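PDB 4LSB: lyase/mutase from Burkholderia cenocepacia, which belongs to the phosphoenolpyruvate phosphomutase family of TIM-barrel enzymes and binds a magnesium ion. Local coordinates for residues B[56-61]-B[93-98]. Numbering follows the deposited sequence.
With MG (magnesium ion), chain E.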
loop_
_atom_site.group_PDB
_atom_site.type_symbol
_atom_site.label_atom_id
_atom_site.label_comp_id
_atom_site.label_asym_id
_atom_site.label_seq_id
_atom_site.Cartn_x
_atom_site.Cartn_y
_atom_site.Cartn_z
ATOM N N THR B 56 -11.740 -5.519 5.832
ATOM C CA THR B 56 -10.695 -5.879 4.878
ATOM C C THR B 56 -11.327 -5.916 3.499
ATOM O O THR B 56 -12.576 -5.866 3.359
ATOM C CB THR B 56 -10.027 -7.199 5.229
ATOM O OG1 THR B 56 -10.962 -8.236 5.129
ATOM C CG2 THR B 56 -9.443 -7.173 6.641
ATOM N N THR B 57 -10.484 -5.862 2.477
ATOM C CA THR B 57 -10.915 -5.852 1.082
ATOM C C THR B 57 -10.005 -6.834 0.354
ATOM O O THR B 57 -8.815 -6.617 0.223
ATOM C CB THR B 57 -10.840 -4.441 0.441
ATOM O OG1 THR B 57 -10.902 -4.531 -0.978
ATOM C CG2 THR B 57 -9.580 -3.685 0.843
ATOM N N SER B 58 -10.567 -7.966 -0.023
ATOM C CA SER B 58 -9.832 -8.940 -0.819
ATOM C C SER B 58 -9.297 -8.277 -2.120
ATOM O O SER B 58 -8.217 -8.623 -2.599
ATOM C CB SER B 58 -10.750 -10.148 -1.157
ATOM O OG SER B 58 -11.871 -9.693 -1.936
ATOM N N ALA B 59 -10.013 -7.309 -2.672
ATOM C CA ALA B 59 -9.575 -6.623 -3.884
ATOM C C ALA B 59 -8.391 -5.691 -3.663
ATOM O O ALA B 59 -7.427 -5.707 -4.458
ATOM C CB ALA B 59 -10.693 -5.800 -4.476
ATOM N N GLY B 60 -8.482 -4.867 -2.609
ATOM C CA GLY B 60 -7.389 -3.938 -2.250
ATOM C C GLY B 60 -6.124 -4.681 -1.909
ATOM O O GLY B 60 -4.994 -4.322 -2.324
ATOM N N TYR B 61 -6.304 -5.782 -1.180
ATOM C CA TYR B 61 -5.193 -6.617 -0.812
ATOM C C TYR B 61 -4.503 -7.182 -2.029
ATOM O O TYR B 61 -3.283 -7.143 -2.103
ATOM C CB TYR B 61 -5.636 -7.760 0.126
ATOM C CG TYR B 61 -4.529 -8.749 0.486
ATOM C CD1 TYR B 61 -3.684 -8.503 1.538
ATOM C CD2 TYR B 61 -4.336 -9.923 -0.251
ATOM C CE1 TYR B 61 -2.672 -9.390 1.878
ATOM C CE2 TYR B 61 -3.311 -10.810 0.064
ATOM C CZ TYR B 61 -2.489 -10.539 1.141
ATOM O OH TYR B 61 -1.475 -11.428 1.494
ATOM N N SER B 93 -14.026 -6.320 10.504
ATOM C CA SER B 93 -14.851 -7.253 9.780
ATOM C C SER B 93 -14.076 -7.736 8.597
ATOM O O SER B 93 -13.658 -6.943 7.746
ATOM C CB SER B 93 -16.128 -6.591 9.260
ATOM O OG SER B 93 -17.050 -7.611 8.898
ATOM N N ALA B 94 -13.929 -9.047 8.504
ATOM C CA ALA B 94 -13.124 -9.657 7.478
ATOM C C ALA B 94 -13.908 -10.112 6.282
ATOM O O ALA B 94 -14.877 -10.825 6.389
ATOM C CB ALA B 94 -12.415 -10.858 8.076
ATOM N N ASP B 95 -13.424 -9.752 5.118
ATOM C CA ASP B 95 -13.908 -10.291 3.870
ATOM C C ASP B 95 -13.326 -11.709 3.750
ATOM O O ASP B 95 -12.119 -11.845 3.651
ATOM C CB ASP B 95 -13.399 -9.395 2.770
ATOM C CG ASP B 95 -13.769 -9.858 1.395
ATOM O OD1 ASP B 95 -14.443 -10.913 1.221
ATOM O OD2 ASP B 95 -13.405 -9.076 0.498
ATOM N N LEU B 96 -14.197 -12.722 3.809
ATOM C CA LEU B 96 -13.789 -14.148 3.826
ATOM C C LEU B 96 -14.296 -14.844 2.592
ATOM O O LEU B 96 -14.546 -16.061 2.588
ATOM C CB LEU B 96 -14.335 -14.823 5.062
ATOM C CG LEU B 96 -13.832 -14.188 6.323
ATOM C CD1 LEU B 96 -14.597 -14.741 7.514
ATOM C CD2 LEU B 96 -12.321 -14.335 6.433
ATOM N N GLU B 97 -14.443 -14.048 1.538
ATOM C CA GLU B 97 -14.802 -14.548 0.201
ATOM C C GLU B 97 -15.999 -15.498 0.351
ATOM O O GLU B 97 -16.962 -15.185 1.056
ATOM C CB GLU B 97 -13.594 -15.291 -0.405
ATOM C CG GLU B 97 -12.276 -14.535 -0.321
ATOM C CD GLU B 97 -12.045 -13.680 -1.545
ATOM O OE1 GLU B 97 -11.101 -13.974 -2.320
ATOM O OE2 GLU B 97 -12.828 -12.742 -1.718
ATOM N N ASN B 98 -15.914 -16.685 -0.261
ATOM C CA ASN B 98 -16.974 -17.709 -0.136
ATOM C C ASN B 98 -16.695 -18.711 1.006
ATOM O O ASN B 98 -17.259 -19.817 1.022
ATOM C CB ASN B 98 -17.121 -18.426 -1.483
ATOM C CG ASN B 98 -15.948 -19.343 -1.774
ATOM O OD1 ASN B 98 -14.796 -19.058 -1.378
ATOM N ND2 ASN B 98 -16.223 -20.456 -2.426
HETATM MG MG MG E . -13.341 -11.238 -3.064
HETATM O O HOH W 1 -15.082 -10.791 -1.441
HETATM O O HOH W 2 -14.769 -12.592 -4.011
HETATM O O HOH W 3 -13.909 -9.548 -4.034
#
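Thr56 and Ser58 meet Asp95 and Glu97 in a buried, polar contact at the C-terminal ends of two adjacent parallel strands of a TIM barrel, where the first turn of helix 58-64 and the loop after strand 92-95 hold a magnesium ion. Thr56 N donates to Ser93 O (3.1 Å), continuing the pairing of strands 54-55 and 92-95. Two residues further along strand 92-95, the Thr56 side chain replaces its backbone carbonyl as acceptor: Thr56 OG1, turned between N and carbonyl carbon (chi1 65°), accepts from Asp95 N at 2.9 Å in a nearly straight bond. Thr56 O accepts a hydrogen bond from Asn36 ND2. Asp95 reaches back toward the start of helix 58-64. Its OD2 receives both Ser58 N (3.1 Å) and Ser58 OG (2.9 Å), which approach from one face of the carboxylate, well out of its plane. The other oxygen, OD1, accepts from Glu97 N in an Asx turn and from a metal-bound water, so the carboxylate is gripped at both ends and acts in the second shell. Ser58 OG (2.4 Å) and Glu97 OE2 (2.1 Å) bind magnesium directly, along with three waters; the Glu97 chain bends at chi2 (-91°) to bring its carboxylate to the ion. Thr57 N-caps helix 58-64, its OG1 accepting from Gly60 N. Helix 74-88 packs on Thr56 and Ala94, and strand 121-125 continues the sheet beyond strand 92-95.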